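Side-chain contacts in nitrate transport protein (Parabacteroides distasonis, PDB 3HN0), which probably serves as the solute-binding component of an ABC transporter, perhaps for nitrate or a related solute: residues L111-L116 and Q263-A268; F257-E262 and G271-A276. All coordinates share one frame; numbering follows the deposited sequence. Where two conformers were deposited one is given.

Interaction 1. Residues L111-L116 and Q263-A268; sequences LTRYYL and QYEPKA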
loop_
_atom_site.group_PDB
_atom_site.type_symbol
_atom_site.label_atom_id
_atom_site.label_comp_id
_atom_site.label_asym_id
_atom_site.label_seq_id
_atom_site.Cartn_x
_atom_site.Cartn_y
_atom_site.Cartn_z
ATOM N N LEU A 111 -16.557 -0.728 -0.654
ATOM C CA LEU A 111 -15.306 -1.054 0.015
ATOM C C LEU A 111 -15.511 -1.722 1.370
ATOM O O LEU A 111 -14.690 -2.557 1.794
ATOM C CB LEU A 111 -14.390 0.175 0.132
ATOM C CG LEU A 111 -13.840 0.656 -1.248
ATOM C CD1 LEU A 111 -12.783 1.751 -1.058
ATOM C CD2 LEU A 111 -13.290 -0.487 -2.095
ATOM N N THR A 112 -16.569 -1.355 2.066
ATOM C CA THR A 112 -16.876 -1.991 3.336
ATOM C C THR A 112 -17.285 -3.433 3.043
ATOM O O THR A 112 -16.808 -4.348 3.690
ATOM C CB THR A 112 -18.006 -1.224 4.078
ATOM O OG1 THR A 112 -17.537 0.114 4.352
ATOM C CG2 THR A 112 -18.364 -1.893 5.392
ATOM N N ARG A 113 -18.127 -3.627 2.038
ATOM C CA ARG A 113 -18.527 -4.992 1.684
ATOM C C ARG A 113 -17.313 -5.822 1.265
ATOM O O ARG A 113 -17.176 -6.973 1.652
ATOM C CB ARG A 113 -19.601 -4.962 0.596
ATOM C CG ARG A 113 -20.976 -4.550 1.143
ATOM C CD ARG A 113 -22.043 -4.771 0.093
ATOM N NE ARG A 113 -22.319 -3.563 -0.668
ATOM C CZ ARG A 113 -22.676 -3.523 -1.947
ATOM N NH1 ARG A 113 -22.747 -4.633 -2.676
ATOM N NH2 ARG A 113 -22.940 -2.345 -2.508
ATOM N N TYR A 114 -16.383 -5.200 0.534
ATOM C CA TYR A 114 -15.184 -5.907 0.120
ATOM C C TYR A 114 -14.333 -6.357 1.312
ATOM O O TYR A 114 -13.819 -7.502 1.377
ATOM C CB TYR A 114 -14.370 -5.015 -0.823
ATOM C CG TYR A 114 -13.006 -5.584 -1.110
ATOM C CD1 TYR A 114 -12.863 -6.696 -1.932
ATOM C CD2 TYR A 114 -11.828 -5.008 -0.558
ATOM C CE1 TYR A 114 -11.630 -7.242 -2.194
ATOM C CE2 TYR A 114 -10.570 -5.572 -0.823
ATOM C CZ TYR A 114 -10.490 -6.692 -1.648
ATOM O OH TYR A 114 -9.275 -7.276 -1.945
ATOM N N TYR A 115 -14.132 -5.416 2.236
ATOM C CA TYR A 115 -13.356 -5.673 3.442
ATOM C C TYR A 115 -13.977 -6.802 4.274
ATOM O O TYR A 115 -13.281 -7.691 4.693
ATOM C CB TYR A 115 -13.251 -4.389 4.303
ATOM C CG TYR A 115 -12.579 -4.643 5.621
ATOM C CD1 TYR A 115 -11.202 -4.683 5.710
ATOM C CD2 TYR A 115 -13.325 -4.873 6.772
ATOM C CE1 TYR A 115 -10.570 -4.955 6.931
ATOM C CE2 TYR A 115 -12.683 -5.138 7.993
ATOM C CZ TYR A 115 -11.318 -5.165 8.037
ATOM O OH TYR A 115 -10.658 -5.431 9.205
ATOM N N LEU A 116 -15.274 -6.767 4.464
ATOM C CA LEU A 116 -15.938 -7.790 5.275
ATOM C C LEU A 116 -15.794 -9.158 4.617
ATOM O O LEU A 116 -15.477 -10.139 5.284
ATOM C CB LEU A 116 -17.388 -7.434 5.513
ATOM C CG LEU A 116 -17.664 -6.187 6.382
ATOM C CD1 LEU A 116 -19.187 -5.891 6.400
ATOM C CD2 LEU A 116 -17.112 -6.303 7.798
ATOM N N GLN A 263 -17.096 -5.030 -9.986
ATOM C CA GLN A 263 -17.512 -6.379 -9.571
ATOM C C GLN A 263 -18.783 -6.376 -8.755
ATOM O O GLN A 263 -19.533 -7.381 -8.749
ATOM C CB GLN A 263 -16.453 -7.044 -8.726
ATOM C CG GLN A 263 -15.294 -7.662 -9.463
ATOM C CD GLN A 263 -14.390 -8.389 -8.473
ATOM O OE1 GLN A 263 -13.571 -7.767 -7.793
ATOM N NE2 GLN A 263 -14.566 -9.702 -8.368
ATOM N N TYR A 264 -18.975 -5.293 -8.006
ATOM C CA TYR A 264 -20.111 -5.131 -7.095
ATOM C C TYR A 264 -21.235 -4.357 -7.748
ATOM O O TYR A 264 -22.394 -4.700 -7.551
ATOM C CB TYR A 264 -19.677 -4.411 -5.796
ATOM C CG TYR A 264 -18.854 -5.279 -4.880
ATOM C CD1 TYR A 264 -17.494 -5.391 -5.044
ATOM C CD2 TYR A 264 -19.453 -5.991 -3.831
ATOM C CE1 TYR A 264 -16.737 -6.220 -4.233
ATOM C CE2 TYR A 264 -18.701 -6.805 -3.003
ATOM C CZ TYR A 264 -17.342 -6.925 -3.214
ATOM O OH TYR A 264 -16.582 -7.742 -2.405
ATOM N N GLU A 265 -20.898 -3.304 -8.499
ATOM C CA GLU A 265 -21.861 -2.347 -9.038
ATOM C C GLU A 265 -21.365 -1.734 -10.347
ATOM O O GLU A 265 -20.894 -0.597 -10.369
ATOM C CB GLU A 265 -22.087 -1.208 -8.043
ATOM C CG GLU A 265 -22.768 -1.579 -6.717
ATOM C CD GLU A 265 -24.156 -2.188 -6.885
ATOM O OE1 GLU A 265 -24.775 -2.022 -7.965
ATOM O OE2 GLU A 265 -24.623 -2.847 -5.922
ATOM N N PRO A 266 -21.459 -2.473 -11.451
ATOM C CA PRO A 266 -20.887 -1.961 -12.715
ATOM C C PRO A 266 -21.464 -0.610 -13.171
ATOM O O PRO A 266 -20.782 0.165 -13.860
ATOM C CB PRO A 266 -21.241 -3.057 -13.743
ATOM C CG PRO A 266 -22.155 -4.007 -13.049
ATOM C CD PRO A 266 -22.081 -3.805 -11.594
ATOM N N LYS A 267 -22.731 -0.346 -12.837
ATOM C CA LYS A 267 -23.320 0.937 -13.153
ATOM C C LYS A 267 -22.595 2.081 -12.478
ATOM O O LYS A 267 -22.571 3.152 -13.045
ATOM C CB LYS A 267 -24.814 0.979 -12.807
ATOM C CG LYS A 267 -25.709 0.079 -13.700
ATOM C CD LYS A 267 -27.230 0.304 -13.438
ATOM N N ALA A 268 -21.998 1.854 -11.304
ATOM C CA ALA A 268 -21.308 2.952 -10.564
ATOM C C ALA A 268 -20.137 3.553 -11.370
ATOM O O ALA A 268 -19.771 4.715 -11.146
ATOM C CB ALA A 268 -20.819 2.467 -9.187
#

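Interaction 2. Residues F257-E262 and G271-A276; sequences FLRLIE and GRLPDA. With PO4 (phosphate ion), chain C.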
loop_
_atom_site.group_PDB
_atom_site.type_symbol
_atom_site.label_atom_id
_atom_site.label_comp_id
_atom_site.label_asym_id
_atom_site.label_seq_id
_atom_site.Cartn_x
_atom_site.Cartn_y
_atom_site.Cartn_z
ATOM N N PHE A 257 -8.813 -0.551 -8.466
ATOM C CA PHE A 257 -9.945 -0.021 -7.727
ATOM C C PHE A 257 -11.237 -0.043 -8.561
ATOM O O PHE A 257 -12.223 -0.578 -8.106
ATOM C CB PHE A 257 -9.683 1.399 -7.206
ATOM C CG PHE A 257 -10.880 2.073 -6.678
ATOM C CD1 PHE A 257 -11.429 1.740 -5.440
ATOM C CD2 PHE A 257 -11.504 3.079 -7.421
ATOM C CE1 PHE A 257 -12.522 2.395 -4.929
ATOM C CE2 PHE A 257 -12.641 3.697 -6.954
ATOM C CZ PHE A 257 -13.171 3.382 -5.693
ATOM N N LEU A 258 -11.188 0.478 -9.789
ATOM C CA LEU A 258 -12.366 0.532 -10.661
ATOM C C LEU A 258 -12.896 -0.881 -10.965
ATOM O O LEU A 258 -14.099 -1.109 -10.922
ATOM C CB LEU A 258 -12.091 1.343 -11.946
ATOM C CG LEU A 258 -11.973 2.860 -11.676
ATOM C CD1 LEU A 258 -11.532 3.634 -12.940
ATOM C CD2 LEU A 258 -13.264 3.474 -11.108
ATOM N N ARG A 259 -11.987 -1.828 -11.192
ATOM C CA ARG A 259 -12.349 -3.204 -11.403
ATOM C C ARG A 259 -13.063 -3.784 -10.215
ATOM O O ARG A 259 -14.054 -4.508 -10.367
ATOM C CB ARG A 259 -11.099 -4.031 -11.705
ATOM C CG ARG A 259 -11.355 -5.432 -12.197
ATOM C CD ARG A 259 -10.056 -6.074 -12.781
ATOM N NE ARG A 259 -9.508 -5.290 -13.909
ATOM C CZ ARG A 259 -8.376 -4.567 -13.901
ATOM N NH1 ARG A 259 -7.578 -4.501 -12.829
ATOM N NH2 ARG A 259 -8.019 -3.907 -15.000
ATOM N N LEU A 260 -12.556 -3.494 -9.011
ATOM C CA LEU A 260 -13.209 -3.951 -7.795
ATOM C C LEU A 260 -14.635 -3.396 -7.702
ATOM O O LEU A 260 -15.589 -4.138 -7.460
ATOM C CB LEU A 260 -12.352 -3.561 -6.575
ATOM C CG LEU A 260 -12.797 -4.006 -5.186
ATOM C CD1 LEU A 260 -11.634 -3.892 -4.175
ATOM C CD2 LEU A 260 -13.996 -3.181 -4.758
ATOM N N ILE A 261 -14.795 -2.088 -7.905
ATOM C CA ILE A 261 -16.118 -1.471 -7.839
ATOM C C ILE A 261 -17.074 -2.115 -8.859
ATOM O O ILE A 261 -18.219 -2.422 -8.557
ATOM C CB ILE A 261 -16.056 0.045 -8.125
ATOM C CG1 ILE A 261 -15.259 0.742 -7.019
ATOM C CG2 ILE A 261 -17.467 0.657 -8.323
ATOM C CD1 ILE A 261 -15.879 0.557 -5.641
ATOM N N GLU A 262 -16.563 -2.318 -10.065
ATOM C CA GLU A 262 -17.339 -2.877 -11.145
ATOM C C GLU A 262 -17.855 -4.286 -10.789
ATOM O O GLU A 262 -18.935 -4.708 -11.239
ATOM C CB GLU A 262 -16.461 -2.903 -12.389
ATOM C CG GLU A 262 -17.177 -3.360 -13.624
ATOM C CD GLU A 262 -16.257 -3.445 -14.827
ATOM O OE1 GLU A 262 -15.058 -3.706 -14.640
ATOM O OE2 GLU A 262 -16.739 -3.238 -15.942
ATOM N N GLY A 271 -20.530 1.171 -16.433
ATOM C CA GLY A 271 -20.744 -0.072 -17.174
ATOM C C GLY A 271 -19.502 -0.722 -17.767
ATOM O O GLY A 271 -19.579 -1.824 -18.300
ATOM N N ARG A 272 -18.368 -0.046 -17.695
ATOM C CA ARG A 272 -17.109 -0.582 -18.202
ATOM C C ARG A 272 -15.950 0.161 -17.594
ATOM O O ARG A 272 -16.117 1.280 -17.094
ATOM C CB ARG A 272 -17.059 -0.458 -19.741
ATOM C CG ARG A 272 -16.996 0.970 -20.264
ATOM C CD ARG A 272 -17.277 0.993 -21.730
ATOM N NE ARG A 272 -17.013 2.274 -22.358
ATOM C CZ ARG A 272 -17.847 3.321 -22.321
ATOM N NH1 ARG A 272 -19.005 3.242 -21.687
ATOM N NH2 ARG A 272 -17.520 4.446 -22.939
ATOM N N LEU A 273 -14.765 -0.446 -17.646
ATOM C CA LEU A 273 -13.541 0.231 -17.228
ATOM C C LEU A 273 -13.204 1.268 -18.287
ATOM O O LEU A 273 -13.304 0.983 -19.482
ATOM C CB LEU A 273 -12.374 -0.747 -17.125
ATOM C CG LEU A 273 -12.447 -1.804 -16.043
ATOM C CD1 LEU A 273 -11.298 -2.781 -16.292
ATOM C CD2 LEU A 273 -12.352 -1.165 -14.634
ATOM N N PRO A 274 -12.800 2.487 -17.868
ATOM C CA PRO A 274 -12.406 3.512 -18.846
ATOM C C PRO A 274 -11.260 3.010 -19.744
ATOM O O PRO A 274 -10.378 2.272 -19.265
ATOM C CB PRO A 274 -11.933 4.643 -17.982
ATOM C CG PRO A 274 -12.677 4.456 -16.676
ATOM C CD PRO A 274 -12.739 2.984 -16.480
ATOM N N ASP A 275 -11.288 3.393 -21.015
ATOM C CA ASP A 275 -10.209 3.070 -21.942
ATOM C C ASP A 275 -8.960 3.923 -21.711
ATOM O O ASP A 275 -8.874 4.712 -20.751
ATOM C CB ASP A 275 -10.698 3.190 -23.397
ATOM C CG ASP A 275 -11.101 4.586 -23.785
ATOM O OD1 ASP A 275 -10.527 5.570 -23.279
ATOM O OD2 ASP A 275 -11.995 4.720 -24.644
ATOM N N ALA A 276 -7.977 3.784 -22.598
ATOM C CA ALA A 276 -6.650 4.358 -22.326
ATOM C C ALA A 276 -6.659 5.903 -22.331
ATOM O O ALA A 276 -5.845 6.499 -21.667
ATOM C CB ALA A 276 -5.590 3.818 -23.289
HETATM P P PO4 C . -14.658 2.469 -24.937
HETATM O O1 PO4 C . -13.318 2.665 -25.623
HETATM O O2 PO4 C . -14.465 2.185 -23.456
HETATM O O3 PO4 C . -15.375 1.292 -25.574
HETATM O O4 PO4 C . -15.473 3.709 -25.161
#

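Interaction 1. Residues L111-L116 and Q263-A268
Y264 reaches over from 263-268 between two side chains of helix 107-119, with R113 alongside its ring and Y114 at its hydroxyl. The CA atoms of Y114 and Y264 are 8.8 Å apart, and the long Y264 side chain bridges this distance to end against backbone. With CG beside its own backbone N and anti to the carbonyl carbon (chi1 -73°), Y264 sends its ring out to the neighbouring helix. R113 and Y264 run side by side, pointing opposite ways: the arginine's CB lies 4.1 Å from CE2 of Y264, and its NH1 comes to 3.7 Å from CD2 of the same ring. Guanidinium and ring planes stand 86° apart, and NH1 approaches the rim of the ring rather than its face, so this is no cation-pi stack. Y114 crosses Y264 at about a right angle. The Y264 OH nears the Y114 backbone, 3.4 Å from its CA, and lies at the edge of the Y114 ring, in its plane; the Y114 hydroxyl itself turns elsewhere, to the carbonyl of L173. Beyond the tyrosine, E265 OE2 lies near the guanidinium plane, 3.8 Å from R113 NH2, a long salt bridge with the two planar groups 66° apart. R113 also pairs through NE with D109 one turn earlier. Shortening Y264 to an alanine is likely to open a gap beside CA and CB of Y114 and to strip R113 of the ring edge it lies against. The contact probably bridges two lobes, as in solute-binding proteins: the mixed-sheet lobe with helix 251-264 and the one with helix 107-119. Without a hydrogen bond across it, the junction rests on ring edges, aliphatic carbon and a stretched, probably modest charge pair.

Interaction 2. Residues F257-E262 and G271-A276
L258 and L273 mark the closest backbone approach, 6.7 Å between CA atoms, where the irregular chain G271-A276 runs back past helix 251-264 in roughly the opposite sense. G271 begins this return with positive phi, a conformation in which a CB would press on the preceding carbonyl oxygen. L273 was deposited in two conformers, and the contacts of its branches hold for the one described. Its CD2 reaches the helix beside L258, 3.7 Å from that residue's CB, while CD1 lies by the guanidinium end of R259, nearest to NH2. One step on, P274 crosses L258 at about a right angle, its ring CD 3.8 Å from L258 CD1; A66 of helix 62-70 touches both residues. E262 closes the other end. Its CG is anti to the backbone N (chi1 -175°) and the chain stays extended, which carries the carboxylate out to the returning backbone: OE1 is 3.5 Å from L273 CG and OE2 is 3.5 Å from R272 CA. R272 turns the other way, to a phosphate ion probably taken from the crystallisation liquor. Its NE donates to O2 at the guanidinium edge, in plane, at 2.8 Å and nearly straight (164°), while NH2 gives O4 a more bent bond of 3.1 Å and also serves the carbonyl of N70. D275 OD2 stands 2.6 Å from phosphate O1, and its OD1 is hydrogen-bonded to Y69 OH and to G277 N. The chemistry thus divides in two: aliphatic packing, flanked by the R259 and E262 side chains, lays the chain after the helix against it without a cross-contact hydrogen bond, whereas the anion lies on the far side, gripped by two R272 bonds and closely approached by D275.

Overall arrangement
Helix 251-264 supplies one segment to each contact, and their centres are 12 Å apart. Interaction 2 lies on the side near helix 62-70, while interaction 1 uses residues 263-268 to reach helix 107-119. The turn between them is tied by a probable hydrogen bond from G271 N to P266 O, 2.8 Å long, and A268 CB packs 3.9 Å from I261 CG2. L260, deposited in two conformers, faces helix 107-119, where its CD1 in one of them lies 3.8 Å from Y114 CG. The phosphate belongs to interaction 2 alone, held by the exposed R272 and approached by D275, away from the junction of interaction 1.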